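PDB 1O75: 47 KDA membrane antigen from Treponema pallidum, which binds penicillin and has zinc-stimulated carboxypeptidase activity on synthetic depsipeptides, possibly acting as a D,D-carboxypeptidase that limits peptidoglycan cross-linking. Local coordinates for residues B[159-164]-B[189-194]; B[10-15]-B[180-185]; B[346-351]-B[377-382]. The protein carries 2 engineered substitutions. All coordinates share one frame; numbering follows the deposited sequence.

Contact 1 (B[159-164]-B[189-194])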
# COMPACT_ATOMS: atom_id res chain seq x y z
N PRO B 159 -8.66 -9.41 29.63
CA PRO B 159 -8.14 -10.12 30.81
C PRO B 159 -8.79 -9.59 32.09
O PRO B 159 -8.75 -8.38 32.38
CB PRO B 159 -6.64 -9.85 30.74
CG PRO B 159 -6.57 -8.49 30.10
CD PRO B 159 -7.63 -8.57 29.02
N VAL B 160 -9.40 -10.49 32.85
CA VAL B 160 -10.06 -10.08 34.08
C VAL B 160 -9.73 -10.91 35.32
O VAL B 160 -9.22 -12.04 35.23
CB VAL B 160 -11.61 -10.07 33.92
CG1 VAL B 160 -12.03 -8.99 32.94
CG2 VAL B 160 -12.11 -11.45 33.46
N ALA B 161 -10.01 -10.31 36.48
CA ALA B 161 -9.84 -10.94 37.79
C ALA B 161 -11.27 -10.95 38.30
O ALA B 161 -11.90 -9.89 38.38
CB ALA B 161 -8.96 -10.10 38.70
N VAL B 162 -11.78 -12.13 38.62
CA VAL B 162 -13.16 -12.28 39.07
C VAL B 162 -13.23 -12.83 40.50
O VAL B 162 -12.73 -13.92 40.78
CB VAL B 162 -13.95 -13.25 38.13
CG1 VAL B 162 -15.38 -13.42 38.62
CG2 VAL B 162 -13.93 -12.71 36.71
N PRO B 163 -13.86 -12.07 41.41
CA PRO B 163 -13.98 -12.53 42.80
C PRO B 163 -14.87 -13.77 42.83
O PRO B 163 -15.83 -13.87 42.06
CB PRO B 163 -14.63 -11.34 43.51
CG PRO B 163 -14.29 -10.16 42.62
CD PRO B 163 -14.47 -10.74 41.25
N HIS B 164 -14.55 -14.70 43.71
CA HIS B 164 -15.31 -15.93 43.84
C HIS B 164 -16.83 -15.73 43.81
O HIS B 164 -17.53 -16.41 43.07
CB HIS B 164 -14.93 -16.64 45.15
CG HIS B 164 -15.62 -17.96 45.33
ND1 HIS B 164 -15.27 -19.08 44.60
CD2 HIS B 164 -16.66 -18.32 46.11
CE1 HIS B 164 -16.08 -20.07 44.92
NE2 HIS B 164 -16.93 -19.63 45.83
N LEU B 189 -5.09 -6.06 33.08
CA LEU B 189 -6.06 -6.77 33.91
C LEU B 189 -7.11 -5.83 34.47
O LEU B 189 -6.77 -4.80 35.05
CB LEU B 189 -5.34 -7.45 35.08
CG LEU B 189 -6.15 -8.41 35.95
CD1 LEU B 189 -6.33 -9.75 35.23
CD2 LEU B 189 -5.41 -8.63 37.29
N LYS B 190 -8.38 -6.18 34.30
CA LYS B 190 -9.49 -5.38 34.83
C LYS B 190 -10.20 -6.25 35.86
O LYS B 190 -10.45 -7.43 35.62
CB LYS B 190 -10.47 -4.97 33.74
CG LYS B 190 -9.92 -3.99 32.70
CD LYS B 190 -10.90 -3.90 31.54
CE LYS B 190 -11.20 -2.49 31.14
NZ LYS B 190 -11.96 -1.75 32.14
N THR B 191 -10.55 -5.66 37.01
CA THR B 191 -11.20 -6.42 38.08
C THR B 191 -12.71 -6.26 38.11
O THR B 191 -13.25 -5.15 38.08
CB THR B 191 -10.57 -6.02 39.43
OG1 THR B 191 -9.16 -6.33 39.38
CG2 THR B 191 -11.23 -6.77 40.61
N MET B 192 -13.42 -7.38 38.13
CA MET B 192 -14.88 -7.30 38.17
C MET B 192 -15.22 -6.73 39.54
O MET B 192 -14.79 -7.28 40.55
CB MET B 192 -15.49 -8.69 37.98
CG MET B 192 -16.98 -8.65 37.72
SD MET B 192 -17.62 -10.26 37.20
CE MET B 192 -19.23 -9.80 36.68
N LEU B 193 -15.96 -5.62 39.56
CA LEU B 193 -16.32 -4.94 40.80
C LEU B 193 -17.70 -5.31 41.31
O LEU B 193 -17.92 -5.40 42.52
CB LEU B 193 -16.27 -3.42 40.59
CG LEU B 193 -14.90 -2.86 40.19
CD1 LEU B 193 -15.03 -1.42 39.72
CD2 LEU B 193 -13.96 -2.98 41.37
N THR B 194 -18.64 -5.50 40.40
CA THR B 194 -19.99 -5.88 40.77
C THR B 194 -20.50 -6.84 39.71
O THR B 194 -19.77 -7.19 38.78
CB THR B 194 -20.94 -4.68 40.84
OG1 THR B 194 -21.12 -4.15 39.52
CG2 THR B 194 -20.37 -3.59 41.75
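Three backbone hydrogen bonds tie Pro159 and Ala161 to Lys190 and Met192, pairing strands 159-163 and 190-194 side by side in the parallel sense. Lys190 N donates to Pro159 O (2.9 Å), reaching the oxygen from slightly outside the carbonyl plane. Ala161 N then returns a bond to Lys190 O at 3.0 Å; this donor is tilted further, 29° from that plane. The third bond, Met192 N to Ala161 O (2.9 Å), is nearly straight at the hydrogen, 170°. Each of these three oxygens also meets a CA-H from across the pairing, the shortest such contact running from Val160 CA to Lys190 O at 3.1 Å. The alternate backbone groups are satisfied on the outer sides: Val160 and Val162 bond to Gly11 and Ser9, while Thr191 N bonds to Ser199 OG. On the face that carries Ala161 CB, Leu189 has CG anti to its backbone N (chi1 -171°), which lays CD1 against Val160 C at 3.6 Å and CD2 near Ala161 CB. Met192 runs alongside Val162, SD 4.1 Å from CG1. Lys190 turns its chain away and buries the ammonium, where Ser199 O and Tyr20 O accept hydrogen bonds and Glu24 adds a salt bridge. As the parallel pair in an otherwise antiparallel sheet, the two strands have strand 8-16 beyond 159-163 and strand 197-198 beyond 190-194, with Val162 and Met192 packed against helix 167-173 at Ala170.

Contact 2 (B[10-15]-B[180-185])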
# COMPACT_ATOMS: atom_id res chain seq x y z
N TYR B 10 -8.83 -16.03 37.40
CA TYR B 10 -8.30 -15.23 36.32
C TYR B 10 -8.55 -15.83 34.94
O TYR B 10 -8.44 -17.04 34.75
CB TYR B 10 -6.80 -15.03 36.52
CG TYR B 10 -6.45 -14.32 37.82
CD1 TYR B 10 -6.29 -15.03 39.01
CD2 TYR B 10 -6.29 -12.94 37.86
CE1 TYR B 10 -5.97 -14.38 40.20
CE2 TYR B 10 -5.98 -12.27 39.03
CZ TYR B 10 -5.82 -13.00 40.20
OH TYR B 10 -5.50 -12.33 41.36
N GLY B 11 -8.88 -14.97 33.98
CA GLY B 11 -9.13 -15.43 32.63
C GLY B 11 -9.58 -14.30 31.71
O GLY B 11 -9.27 -13.12 31.94
N TYR B 12 -10.30 -14.67 30.66
CA TYR B 12 -10.80 -13.71 29.69
C TYR B 12 -12.31 -13.62 29.74
O TYR B 12 -12.99 -14.61 30.01
CB TYR B 12 -10.37 -14.10 28.27
CG TYR B 12 -8.90 -13.86 28.00
CD1 TYR B 12 -8.38 -12.57 27.95
CD2 TYR B 12 -8.02 -14.94 27.81
CE1 TYR B 12 -7.03 -12.35 27.72
CE2 TYR B 12 -6.66 -14.72 27.58
CZ TYR B 12 -6.17 -13.42 27.54
OH TYR B 12 -4.83 -13.19 27.33
N ALA B 13 -12.82 -12.43 29.48
CA ALA B 13 -14.25 -12.19 29.48
C ALA B 13 -14.60 -11.28 28.31
O ALA B 13 -13.76 -10.52 27.83
CB ALA B 13 -14.69 -11.54 30.80
N THR B 14 -15.84 -11.36 27.86
CA THR B 14 -16.30 -10.57 26.74
C THR B 14 -17.02 -9.34 27.26
O THR B 14 -18.02 -9.47 27.96
CB THR B 14 -17.26 -11.41 25.86
OG1 THR B 14 -16.51 -12.48 25.27
CG2 THR B 14 -17.88 -10.57 24.76
N LEU B 15 -16.48 -8.16 26.95
CA LEU B 15 -17.08 -6.90 27.40
C LEU B 15 -17.47 -6.00 26.23
O LEU B 15 -16.73 -5.87 25.24
CB LEU B 15 -16.10 -6.12 28.30
CG LEU B 15 -15.86 -6.51 29.77
CD1 LEU B 15 -15.30 -7.93 29.84
CD2 LEU B 15 -14.86 -5.51 30.40
N SER B 180 -5.09 -19.95 32.46
CA SER B 180 -3.81 -19.89 33.17
C SER B 180 -2.83 -18.86 32.62
O SER B 180 -1.81 -18.57 33.23
CB SER B 180 -3.13 -21.26 33.15
OG SER B 180 -2.69 -21.58 31.83
N ARG B 181 -3.13 -18.31 31.45
CA ARG B 181 -2.26 -17.29 30.87
C ARG B 181 -2.49 -15.94 31.56
O ARG B 181 -1.63 -15.06 31.55
CB ARG B 181 -2.52 -17.17 29.37
CG ARG B 181 -2.11 -18.42 28.60
CD ARG B 181 -2.47 -18.31 27.13
NE ARG B 181 -3.91 -18.34 26.93
CZ ARG B 181 -4.49 -18.16 25.75
NH1 ARG B 181 -3.75 -17.94 24.67
NH2 ARG B 181 -5.81 -18.23 25.64
N VAL B 182 -3.66 -15.79 32.18
CA VAL B 182 -4.00 -14.56 32.89
C VAL B 182 -3.76 -14.71 34.40
O VAL B 182 -4.30 -15.61 35.02
CB VAL B 182 -5.47 -14.18 32.68
CG1 VAL B 182 -5.77 -12.85 33.38
CG2 VAL B 182 -5.78 -14.08 31.18
N THR B 183 -2.95 -13.82 34.97
CA THR B 183 -2.64 -13.82 36.40
C THR B 183 -2.79 -12.40 36.97
O THR B 183 -3.15 -11.47 36.24
CB THR B 183 -1.19 -14.26 36.67
OG1 THR B 183 -0.30 -13.22 36.26
CG2 THR B 183 -0.86 -15.53 35.89
N GLU B 184 -2.50 -12.23 38.25
CA GLU B 184 -2.62 -10.91 38.87
C GLU B 184 -1.63 -9.90 38.28
O GLU B 184 -1.78 -8.70 38.46
CB GLU B 184 -2.40 -11.00 40.39
CG GLU B 184 -0.94 -11.19 40.79
CD GLU B 184 -0.75 -11.39 42.28
OE1 GLU B 184 -1.31 -10.59 43.07
OE2 GLU B 184 -0.03 -12.34 42.66
N ASN B 185 -0.61 -10.39 37.59
CA ASN B 185 0.39 -9.51 37.00
C ASN B 185 0.19 -9.20 35.52
O ASN B 185 1.02 -8.53 34.91
CB ASN B 185 1.78 -10.12 37.18
CG ASN B 185 2.20 -10.22 38.63
OD1 ASN B 185 2.84 -11.19 39.03
ND2 ASN B 185 1.84 -9.22 39.43
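Val182 turns its side chain into the backbone of Gly11 and sets a methyl over the ring of Tyr12. Its CG1 stands anti to the backbone N (chi1 -177°); both methyls touch Gly11, and CG2 also covers the aromatic face. CG2 lies 3.9 Å from the centroid of the Tyr12 ring, 18° off the ring normal, a CH-pi contact displaced toward the hydroxyl end, with Tyr12 CZ the nearest ring atom at 3.7 Å. The Arg181 guanidinium stands with its plane nearly perpendicular to the same ring, NH2 coming in obliquely, 4.1 Å from Tyr12 CE2; that group is salt-bridged to Asp179. No hydrogen bond joins the two segments here. Strand 8-16 pairs with 177-178, with a backbone bond between Tyr10 and Asp179; the loop that follows, leading on to strand 190-194, crosses residues 10-12 by side-chain packing instead. Val182 faces the backbone of Gly11, its CB 3.7 Å from Gly11 N. Tyr10 extends the other way along the loop. With CG anti to its carbonyl carbon (chi1 -60°), the ring lies with one face over Thr183 CA and Glu184 N, CE2 being 3.6 Å from Glu184 N. Its OH touches Glu184 CB at 3.5 Å, while the carboxylate leads away. In the loop itself, Thr183 OG1 accepts from Asn185 N at 3.1 Å, an ST turn.

Contact 3 (B[346-351]-B[377-382])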
# COMPACT_ATOMS: atom_id res chain seq x y z
N LYS B 346 0.72 24.57 -17.27
CA LYS B 346 1.70 24.05 -16.31
C LYS B 346 1.76 25.01 -15.13
O LYS B 346 2.75 25.08 -14.41
CB LYS B 346 3.09 23.96 -16.96
CG LYS B 346 3.15 23.08 -18.20
CD LYS B 346 4.58 22.96 -18.71
CE LYS B 346 4.66 22.02 -19.91
NZ LYS B 346 6.03 21.95 -20.50
N VAL B 347 0.67 25.75 -14.93
CA VAL B 347 0.62 26.74 -13.86
C VAL B 347 -0.43 26.51 -12.78
O VAL B 347 -1.60 26.29 -13.07
CB VAL B 347 0.38 28.15 -14.45
CG1 VAL B 347 0.53 29.21 -13.37
CG2 VAL B 347 1.34 28.39 -15.60
N LEU B 348 0.02 26.59 -11.54
CA LEU B 348 -0.86 26.43 -10.38
C LEU B 348 -0.94 27.80 -9.72
O LEU B 348 0.06 28.35 -9.25
CB LEU B 348 -0.27 25.39 -9.41
CG LEU B 348 -0.79 25.31 -7.97
CD1 LEU B 348 -2.31 25.31 -7.95
CD2 LEU B 348 -0.24 24.05 -7.31
N THR B 349 -2.14 28.38 -9.70
CA THR B 349 -2.32 29.70 -9.11
C THR B 349 -2.93 29.64 -7.71
O THR B 349 -4.04 29.13 -7.52
CB THR B 349 -3.20 30.59 -10.02
OG1 THR B 349 -2.54 30.79 -11.27
CG2 THR B 349 -3.46 31.94 -9.36
N ILE B 350 -2.20 30.17 -6.74
CA ILE B 350 -2.64 30.19 -5.35
C ILE B 350 -2.89 31.60 -4.83
O ILE B 350 -2.00 32.45 -4.83
CB ILE B 350 -1.61 29.50 -4.44
CG1 ILE B 350 -1.60 28.00 -4.72
CG2 ILE B 350 -1.93 29.77 -2.98
CD1 ILE B 350 -0.78 27.20 -3.74
N GLY B 351 -4.11 31.83 -4.37
CA GLY B 351 -4.46 33.13 -3.83
C GLY B 351 -5.45 32.99 -2.69
O GLY B 351 -5.83 31.87 -2.35
N GLN B 377 5.39 19.24 -4.14
CA GLN B 377 6.08 20.35 -4.78
C GLN B 377 5.92 21.63 -3.97
O GLN B 377 4.80 22.07 -3.71
CB GLN B 377 5.55 20.58 -6.20
CG GLN B 377 6.03 19.56 -7.20
CD GLN B 377 7.54 19.47 -7.22
OE1 GLN B 377 8.24 20.45 -7.47
NE2 GLN B 377 8.06 18.27 -6.95
N ALA B 378 7.05 22.22 -3.59
CA ALA B 378 7.04 23.46 -2.81
C ALA B 378 6.23 24.49 -3.58
O ALA B 378 6.25 24.52 -4.81
CB ALA B 378 8.45 23.95 -2.59
N VAL B 379 5.52 25.34 -2.86
CA VAL B 379 4.71 26.36 -3.49
C VAL B 379 4.62 27.64 -2.67
O VAL B 379 4.86 27.65 -1.46
CB VAL B 379 3.28 25.81 -3.76
CG1 VAL B 379 2.27 26.94 -3.81
CG2 VAL B 379 3.27 25.06 -5.07
N SER B 380 4.29 28.73 -3.36
CA SER B 380 4.15 30.04 -2.74
C SER B 380 2.89 30.71 -3.28
O SER B 380 2.21 30.16 -4.15
CB SER B 380 5.37 30.91 -3.07
OG SER B 380 6.57 30.25 -2.70
N LEU B 381 2.59 31.89 -2.76
CA LEU B 381 1.41 32.64 -3.17
C LEU B 381 1.57 33.14 -4.62
O LEU B 381 2.67 33.49 -5.05
CB LEU B 381 1.20 33.82 -2.21
CG LEU B 381 -0.01 34.74 -2.38
CD1 LEU B 381 -1.31 33.94 -2.33
CD2 LEU B 381 0.03 35.77 -1.26
N GLY B 382 0.47 33.16 -5.37
CA GLY B 382 0.52 33.62 -6.74
C GLY B 382 0.45 32.53 -7.80
O GLY B 382 -0.47 31.71 -7.82
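Ile350 and Gly382 face each other as an antiparallel hydrogen-bonded pair, their main chains joined in both directions. Ile350 N donates to Gly382 O and Gly382 N to Ile350 O, each donor lying in the plane of the carbonyl it meets; both lengths, 2.6 Å, are unusually short and carry little weight. Thr349 CA adds a CA-H...O contact to the same Gly382 O at 3.0 Å. From this pair the Ile350 side chain can be followed inward. CB passes Ser380 O at 3.9 Å. With CG1 anti to the carbonyl carbon (chi1 -69°), CG1 heads for Val379 CG1, 4.1 Å away. The chain stays extended at chi2, so CD1 continues toward that valine, though their modelled separation is too short to be trusted. The other branch, CG2, has Leu381 CD1 at 4.3 Å. Strand 347-351 is the middle strand of a three-stranded antiparallel sheet, between 340-344 and 382-385, while Gln377 and Ala378 belong to strand 372-378 of a separate four-stranded sheet. Residues 379-381 therefore carry the chain from one sheet to the other, and at Val379 side chains of both come together: Leu348 CD2 reaches Val379 CG2 at 4.3 Å, and Val363 of the second sheet touches both residues. Asn384 spans the crossing, its ND2 donating to Leu348 O and its OD1 accepting from Ser380 N. Gly382 has a positive phi of 105°, a backbone conformation in which a CB would press on the carbonyl O of Leu381. Leu381 points outward at CB, but its CD1 folds back over Gly351 CA at 3.6 Å.

Contacts 1 and 2 are neighbours, their centres 8 Å apart, in one mixed sheet where strands 8-16 and 143-163 run side by side. Their segments alternate along the chain, in the order 10-15, 159-164, 180-185, 189-194, so the N-terminal strand is flanked by chain from much later in the sequence. They touch directly, Leu189 CD1 packing on Val182 CG1. Contact 3 comes later in sequence and lies beyond the chain's centre, about 60 Å from contact 1 and 58 Å from contact 2 between centres, in separate small sheets. Such spacing fits an elongated, four-domain protein.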